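PDB 4UOP: lipoteichoic acid primase from Listeria monocytogenes, which is an extracellular, magnesium-binding enzyme domain of the sulfatase-like family, built on an alpha/beta fold around a mixed central sheet. Local coordinates for residues F227-L238 / N249-K259. Residues are numbered along the deposited sequence; the frame is centred on the assembly and turned at random.
Sequences FDIPKDKQEIDL and NYFEAVHYADK
Glu252 reaches from its helix into the loop and receives the backbone N-H of Ile236 on the syn side of OE1 (N to OE1 3.1 Å, 158° at the hydrogen). Its bent chain (chi2 -76°) also brings OE2 to 2.7 Å from Ile236 O, so the buried carboxyl group probably carries a proton and donates it. A glutamate suits this place, being long enough to reach both backbone atoms. Further out, Glu235 makes a salt bridge from OE2 to Lys259 NZ (3.4 Å), while its OE1 takes a weak hydrogen bond at the ring edge of His255, from NE2; ND1 of that ring is bonded to Ile82 O. A water joins Lys233 O, Glu235 N and Glu252 O. In this sulfatase-like alpha/beta fold, the loop leaving strand 214-219 wraps over helix 246-271. Ile236 CD1 sits squarely over the imidazole face of His255, 3.6 Å from its centroid, a CH-pi contact. Ile229 lays CG1 against Ala253 CA (3.5 Å), where the small alanine allows close approach. The side chain of Phe227 lies about 9 Å from the magnesium ion; the edge of Tyr250 meets its face in a T-shaped pair, planes at 85°, while Tyr250 OH bonds to Ser67 O.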
ATOM      1  N   PHE B 227       0.662  17.866 -14.171  1.00 24.69           N
ATOM      2  CA  PHE B 227      -0.257  18.928 -14.631  1.00 25.45           C
ATOM      3  C   PHE B 227       0.359  19.812 -15.720  1.00 28.08           C
ATOM      4  O   PHE B 227       0.058  21.003 -15.791  1.00 29.71           O
ATOM      5  CB  PHE B 227      -0.740  19.794 -13.452  1.00 23.67           C
ATOM      6  CG  PHE B 227      -1.051  19.006 -12.214  1.00 22.45           C
ATOM      7  CD1 PHE B 227      -2.018  18.027 -12.245  1.00 22.57           C
ATOM      8  CD2 PHE B 227      -0.378  19.232 -11.032  1.00 22.22           C
ATOM      9  CE1 PHE B 227      -2.301  17.276 -11.126  1.00 21.18           C
ATOM     10  CE2 PHE B 227      -0.663  18.479  -9.892  1.00 22.44           C
ATOM     11  CZ  PHE B 227      -1.628  17.496  -9.945  1.00 21.37           C
ATOM     12  N   ASP B 228       1.204  19.212 -16.559  1.00 30.80           N
ATOM     13  CA  ASP B 228       1.901  19.939 -17.628  1.00 34.63           C
ATOM     14  C   ASP B 228       0.999  20.119 -18.837  1.00 31.87           C
ATOM     15  O   ASP B 228       0.708  19.157 -19.536  1.00 35.65           O
ATOM     16  CB  ASP B 228       3.172  19.185 -18.035  1.00 38.09           C
ATOM     17  CG  ASP B 228       3.973  19.915 -19.102  1.00 44.08           C
ATOM     18  OD1 ASP B 228       3.883  21.161 -19.194  1.00 45.64           O
ATOM     19  OD2 ASP B 228       4.712  19.235 -19.847  1.00 49.08           O
ATOM     20  N   ILE B 229       0.542  21.347 -19.052  1.00 28.50           N
ATOM     21  CA  ILE B 229      -0.294  21.685 -20.185  1.00 27.72           C
ATOM     22  C   ILE B 229       0.508  22.569 -21.159  1.00 26.79           C
ATOM     23  O   ILE B 229       1.167  23.509 -20.725  1.00 26.80           O
ATOM     24  CB  ILE B 229      -1.519  22.469 -19.696  1.00 26.97           C
ATOM     25  CG1 ILE B 229      -2.368  21.614 -18.732  1.00 27.58           C
ATOM     26  CG2 ILE B 229      -2.346  22.992 -20.846  1.00 27.93           C
ATOM     27  CD1 ILE B 229      -2.964  20.365 -19.355  1.00 26.97           C
ATOM     28  N   PRO B 230       0.461  22.270 -22.466  1.00 27.39           N
ATOM     29  CA  PRO B 230       1.199  23.124 -23.413  1.00 26.93           C
ATOM     30  C   PRO B 230       0.792  24.581 -23.272  1.00 27.87           C
ATOM     31  O   PRO B 230      -0.367  24.876 -22.969  1.00 23.98           O
ATOM     32  CB  PRO B 230       0.768  22.582 -24.772  1.00 27.59           C
ATOM     33  CG  PRO B 230       0.484  21.142 -24.525  1.00 28.83           C
ATOM     34  CD  PRO B 230      -0.063  21.061 -23.120  1.00 27.96           C
ATOM     35  N   LYS B 231       1.746  25.486 -23.463  1.00 28.41           N
ATOM     36  CA  LYS B 231       1.504  26.907 -23.229  1.00 31.06           C
ATOM     37  C   LYS B 231       0.310  27.463 -23.985  1.00 30.20           C
ATOM     38  O   LYS B 231      -0.451  28.258 -23.437  1.00 29.85           O
ATOM     39  CB  LYS B 231       2.768  27.724 -23.540  1.00 35.04           C
ATOM     40  CG  LYS B 231       3.717  27.772 -22.356  1.00 40.19           C
ATOM     41  CD  LYS B 231       5.008  28.522 -22.657  1.00 46.43           C
ATOM     42  CE  LYS B 231       5.518  29.246 -21.416  1.00 48.63           C
ATOM     43  NZ  LYS B 231       5.499  28.416 -20.184  1.00 51.21           N
ATOM     44  N   ASP B 232       0.120  27.040 -25.230  1.00 29.83           N
ATOM     45  CA  ASP B 232      -0.975  27.565 -26.047  1.00 33.11           C
ATOM     46  C   ASP B 232      -2.347  27.055 -25.590  1.00 32.26           C
ATOM     47  O   ASP B 232      -3.368  27.570 -26.031  1.00 32.94           O
ATOM     48  CB  ASP B 232      -0.765  27.258 -27.541  1.00 34.70           C
ATOM     49  CG  ASP B 232      -0.911  25.770 -27.873  1.00 37.78           C
ATOM     50  OD1 ASP B 232      -0.093  24.954 -27.373  1.00 36.57           O
ATOM     51  OD2 ASP B 232      -1.829  25.418 -28.654  1.00 39.62           O
ATOM     52  N   LYS B 233      -2.357  26.047 -24.719  1.00 30.73           N
ATOM     53  CA  LYS B 233      -3.602  25.478 -24.174  1.00 30.90           C
ATOM     54  C   LYS B 233      -3.921  25.983 -22.751  1.00 31.55           C
ATOM     55  O   LYS B 233      -4.947  25.610 -22.183  1.00 32.13           O
ATOM     56  CB  LYS B 233      -3.505  23.951 -24.160  1.00 30.88           C
ATOM     57  CG  LYS B 233      -3.311  23.302 -25.528  1.00 33.99           C
ATOM     58  CD  LYS B 233      -4.544  23.418 -26.409  1.00 37.86           C
ATOM     59  CE  LYS B 233      -4.345  22.800 -27.795  1.00 38.85           C
ATOM     60  NZ  LYS B 233      -3.746  21.436 -27.734  1.00 40.82           N
ATOM     61  N   GLN B 234      -3.042  26.804 -22.176  1.00 30.50           N
ATOM     62  CA  GLN B 234      -3.268  27.401 -20.854  1.00 30.52           C
ATOM     63  C   GLN B 234      -4.114  28.655 -20.993  1.00 32.23           C
ATOM     64  O   GLN B 234      -3.704  29.630 -21.628  1.00 32.71           O
ATOM     65  CB  GLN B 234      -1.948  27.737 -20.177  1.00 30.46           C
ATOM     66  CG  GLN B 234      -1.114  26.510 -19.848  1.00 31.09           C
ATOM     67  CD  GLN B 234       0.201  26.855 -19.195  1.00 33.67           C
ATOM     68  OE1 GLN B 234       0.341  27.907 -18.569  1.00 34.99           O
ATOM     69  NE2 GLN B 234       1.175  25.976 -19.337  1.00 34.20           N
ATOM     70  N   GLU B 235      -5.305  28.634 -20.409  1.00 30.66           N
ATOM     71  CA  GLU B 235      -6.259  29.721 -20.610  1.00 32.40           C
ATOM     72  C   GLU B 235      -6.527  30.560 -19.373  1.00 29.78           C
ATOM     73  O   GLU B 235      -7.234  31.563 -19.455  1.00 31.65           O
ATOM     74  CB  GLU B 235      -7.573  29.160 -21.162  1.00 36.16           C
ATOM     75  CG  GLU B 235      -7.459  28.686 -22.600  1.00 40.56           C
ATOM     76  CD  GLU B 235      -8.774  28.182 -23.166  1.00 44.20           C
ATOM     77  OE1 GLU B 235      -9.828  28.322 -22.504  1.00 47.20           O
ATOM     78  OE2 GLU B 235      -8.747  27.636 -24.291  1.00 53.58           O
ATOM     79  N   ILE B 236      -5.974  30.165 -18.235  1.00 27.41           N
ATOM     80  CA  ILE B 236      -6.121  30.938 -17.010  1.00 27.67           C
ATOM     81  C   ILE B 236      -4.911  31.856 -16.846  1.00 28.63           C
ATOM     82  O   ILE B 236      -3.773  31.392 -16.847  1.00 27.58           O
ATOM     83  CB  ILE B 236      -6.247  30.007 -15.784  1.00 26.97           C
ATOM     84  CG1 ILE B 236      -7.394  29.004 -15.984  1.00 26.14           C
ATOM     85  CG2 ILE B 236      -6.452  30.803 -14.503  1.00 26.59           C
ATOM     86  CD1 ILE B 236      -8.745  29.629 -16.254  1.00 26.36           C
ATOM     87  N   ASP B 237      -5.156  33.156 -16.739  1.00 29.97           N
ATOM     88  CA  ASP B 237      -4.099  34.102 -16.378  1.00 35.33           C
ATOM     89  C   ASP B 237      -3.928  34.037 -14.855  1.00 32.08           C
ATOM     90  O   ASP B 237      -4.787  34.499 -14.109  1.00 32.44           O
ATOM     91  CB  ASP B 237      -4.450  35.522 -16.840  1.00 39.39           C
ATOM     92  CG  ASP B 237      -3.415  36.560 -16.405  1.00 46.70           C
ATOM     93  OD1 ASP B 237      -2.199  36.252 -16.415  1.00 49.34           O
ATOM     94  OD2 ASP B 237      -3.825  37.691 -16.051  1.00 53.31           O
ATOM     95  N   LEU B 238      -2.826  33.441 -14.414  1.00 28.58           N
ATOM     96  CA  LEU B 238      -2.638  33.119 -12.999  1.00 27.86           C
ATOM     97  C   LEU B 238      -2.040  34.302 -12.238  1.00 27.47           C
ATOM     98  O   LEU B 238      -1.129  34.949 -12.751  1.00 26.33           O
ATOM     99  CB  LEU B 238      -1.694  31.933 -12.844  1.00 26.47           C
ATOM    100  CG  LEU B 238      -2.201  30.549 -13.247  1.00 27.13           C
ATOM    101  CD1 LEU B 238      -1.063  29.553 -13.191  1.00 27.59           C
ATOM    102  CD2 LEU B 238      -3.325  30.103 -12.339  1.00 27.17           C
ATOM    103  N   ASN B 249      -0.413  25.068 -11.774  1.00 19.52           N
ATOM    104  CA  ASN B 249      -0.402  24.126 -12.876  1.00 20.62           C
ATOM    105  C   ASN B 249      -1.630  23.218 -12.817  1.00 19.35           C
ATOM    106  O   ASN B 249      -2.211  22.902 -13.851  1.00 18.60           O
ATOM    107  CB  ASN B 249       0.878  23.299 -12.879  1.00 21.97           C
ATOM    108  CG  ASN B 249       2.114  24.156 -13.125  1.00 25.17           C
ATOM    109  OD1 ASN B 249       2.032  25.205 -13.751  1.00 28.34           O
ATOM    110  ND2 ASN B 249       3.246  23.715 -12.623  1.00 26.79           N
ATOM    111  N   TYR B 250      -2.017  22.844 -11.606  1.00 18.87           N
ATOM    112  CA  TYR B 250      -3.207  22.026 -11.375  1.00 18.51           C
ATOM    113  C   TYR B 250      -4.430  22.731 -11.919  1.00 18.35           C
ATOM    114  O   TYR B 250      -5.192  22.146 -12.670  1.00 17.46           O
ATOM    115  CB  TYR B 250      -3.382  21.746  -9.891  1.00 18.30           C
ATOM    116  CG  TYR B 250      -4.636  20.982  -9.558  1.00 19.05           C
ATOM    117  CD1 TYR B 250      -4.704  19.601  -9.748  1.00 19.39           C
ATOM    118  CD2 TYR B 250      -5.742  21.632  -9.061  1.00 18.60           C
ATOM    119  CE1 TYR B 250      -5.848  18.891  -9.438  1.00 18.62           C
ATOM    120  CE2 TYR B 250      -6.893  20.932  -8.748  1.00 18.95           C
ATOM    121  CZ  TYR B 250      -6.932  19.563  -8.927  1.00 18.80           C
ATOM    122  OH  TYR B 250      -8.087  18.888  -8.617  1.00 19.23           O
ATOM    123  N   PHE B 251      -4.580  24.013 -11.603  1.00 19.22           N
ATOM    124  CA  PHE B 251      -5.719  24.782 -12.103  1.00 19.70           C
ATOM    125  C   PHE B 251      -5.764  24.904 -13.635  1.00 19.22           C
ATOM    126  O   PHE B 251      -6.843  24.834 -14.229  1.00 18.05           O
ATOM    127  CB  PHE B 251      -5.762  26.181 -11.480  1.00 20.59           C
ATOM    128  CG  PHE B 251      -6.276  26.232 -10.062  1.00 21.40           C
ATOM    129  CD1 PHE B 251      -7.323  25.428  -9.619  1.00 21.86           C
ATOM    130  CD2 PHE B 251      -5.724  27.138  -9.168  1.00 22.98           C
ATOM    131  CE1 PHE B 251      -7.782  25.521  -8.322  1.00 22.21           C
ATOM    132  CE2 PHE B 251      -6.173  27.224  -7.866  1.00 22.51           C
ATOM    133  CZ  PHE B 251      -7.201  26.412  -7.437  1.00 22.79           C
ATOM    134  N   GLU B 252      -4.617  25.097 -14.291  1.00 18.69           N
ATOM    135  CA  GLU B 252      -4.585  25.120 -15.760  1.00 20.68           C
ATOM    136  C   GLU B 252      -5.026  23.765 -16.336  1.00 19.34           C
ATOM    137  O   GLU B 252      -5.751  23.707 -17.325  1.00 18.19           O
ATOM    138  CB  GLU B 252      -3.189  25.412 -16.306  1.00 22.55           C
ATOM    139  CG  GLU B 252      -2.594  26.732 -15.868  1.00 24.66           C
ATOM    140  CD  GLU B 252      -3.164  27.946 -16.586  1.00 27.93           C
ATOM    141  OE1 GLU B 252      -4.067  27.823 -17.456  1.00 28.14           O
ATOM    142  OE2 GLU B 252      -2.664  29.048 -16.270  1.00 30.64           O
ATOM    143  N   ALA B 253      -4.567  22.687 -15.718  1.00 18.98           N
ATOM    144  CA  ALA B 253      -4.842  21.338 -16.224  1.00 18.68           C
ATOM    145  C   ALA B 253      -6.295  20.955 -16.011  1.00 18.99           C
ATOM    146  O   ALA B 253      -6.924  20.393 -16.914  1.00 18.88           O
ATOM    147  CB  ALA B 253      -3.941  20.318 -15.567  1.00 19.08           C
ATOM    148  N   VAL B 254      -6.824  21.261 -14.839  1.00 18.11           N
ATOM    149  CA  VAL B 254      -8.239  20.992 -14.555  1.00 19.26           C
ATOM    150  C   VAL B 254      -9.132  21.824 -15.484  1.00 18.78           C
ATOM    151  O   VAL B 254     -10.129  21.330 -15.995  1.00 18.20           O
ATOM    152  CB  VAL B 254      -8.555  21.253 -13.076  1.00 20.33           C
ATOM    153  CG1 VAL B 254     -10.052  21.345 -12.840  1.00 22.72           C
ATOM    154  CG2 VAL B 254      -7.924  20.157 -12.222  1.00 21.22           C
ATOM    155  N   HIS B 255      -8.744  23.078 -15.739  1.00 18.59           N
ATOM    156  CA  HIS B 255      -9.499  23.928 -16.626  1.00 19.56           C
ATOM    157  C   HIS B 255      -9.495  23.368 -18.044  1.00 18.55           C
ATOM    158  O   HIS B 255     -10.514  23.369 -18.706  1.00 19.93           O
ATOM    159  CB  HIS B 255      -8.950  25.358 -16.619  1.00 20.72           C
ATOM    160  CG  HIS B 255      -9.689  26.280 -17.532  1.00 22.98           C
ATOM    161  ND1 HIS B 255     -10.929  26.792 -17.222  1.00 24.15           N
ATOM    162  CD2 HIS B 255      -9.380  26.755 -18.759  1.00 24.42           C
ATOM    163  CE1 HIS B 255     -11.334  27.572 -18.210  1.00 25.55           C
ATOM    164  NE2 HIS B 255     -10.416  27.560 -19.156  1.00 26.08           N
ATOM    165  N   TYR B 256      -8.336  22.908 -18.510  1.00 18.52           N
ATOM    166  CA  TYR B 256      -8.241  22.274 -19.810  1.00 18.47           C
ATOM    167  C   TYR B 256      -9.148  21.028 -19.872  1.00 18.29           C
ATOM    168  O   TYR B 256      -9.926  20.850 -20.813  1.00 18.48           O
ATOM    169  CB  TYR B 256      -6.797  21.899 -20.129  1.00 19.31           C
ATOM    170  CG  TYR B 256      -6.699  21.035 -21.347  1.00 20.43           C
ATOM    171  CD1 TYR B 256      -6.738  21.593 -22.630  1.00 20.79           C
ATOM    172  CD2 TYR B 256      -6.639  19.633 -21.236  1.00 21.24           C
ATOM    173  CE1 TYR B 256      -6.690  20.783 -23.751  1.00 21.20           C
ATOM    174  CE2 TYR B 256      -6.587  18.829 -22.350  1.00 21.42           C
ATOM    175  CZ  TYR B 256      -6.611  19.407 -23.607  1.00 21.18           C
ATOM    176  OH  TYR B 256      -6.582  18.584 -24.714  1.00 22.38           O
ATOM    177  N   ALA B 257      -9.033  20.176 -18.870  1.00 17.55           N
ATOM    178  CA  ALA B 257      -9.812  18.942 -18.834  1.00 16.94           C
ATOM    179  C   ALA B 257     -11.323  19.240 -18.820  1.00 16.65           C
ATOM    180  O   ALA B 257     -12.093  18.594 -19.530  1.00 17.38           O
ATOM    181  CB  ALA B 257      -9.403  18.104 -17.637  1.00 16.68           C
ATOM    182  N   ASP B 258     -11.732  20.217 -18.026  1.00 17.44           N
ATOM    183  CA  ASP B 258     -13.129  20.647 -17.956  1.00 18.70           C
ATOM    184  C   ASP B 258     -13.606  21.238 -19.295  1.00 19.35           C
ATOM    185  O   ASP B 258     -14.729  20.973 -19.747  1.00 18.28           O
ATOM    186  CB  ASP B 258     -13.316  21.627 -16.804  1.00 20.13           C
ATOM    187  CG  ASP B 258     -14.701  22.239 -16.754  1.00 22.82           C
ATOM    188  OD1 ASP B 258     -14.983  23.214 -17.510  1.00 23.31           O
ATOM    189  OD2 ASP B 258     -15.518  21.763 -15.921  1.00 24.29           O
ATOM    190  N   LYS B 259     -12.749  22.023 -19.948  1.00 19.22           N
ATOM    191  CA  LYS B 259     -13.081  22.544 -21.279  1.00 19.72           C
ATOM    192  C   LYS B 259     -13.354  21.423 -22.289  1.00 18.21           C
ATOM    193  O   LYS B 259     -14.338  21.470 -23.028  1.00 18.49           O
ATOM    194  CB  LYS B 259     -11.953  23.425 -21.796  1.00 20.95           C
ATOM    195  CG  LYS B 259     -12.216  24.035 -23.162  1.00 23.88           C
ATOM    196  CD  LYS B 259     -11.159  25.089 -23.441  1.00 26.90           C
ATOM    197  CE  LYS B 259     -11.318  25.732 -24.808  1.00 30.81           C
ATOM    198  NZ  LYS B 259     -10.375  25.105 -25.764  1.00 33.38           N
TER
HETATM  199  O   HOH W   1      -6.216  25.757 -19.313  1.00 26.59           O
HETATM  200  O   HOH W   2      -5.869  19.558 -26.959  1.00 30.04           O
HETATM  201  O   HOH W   3       0.695  29.222 -16.080  1.00 46.63           O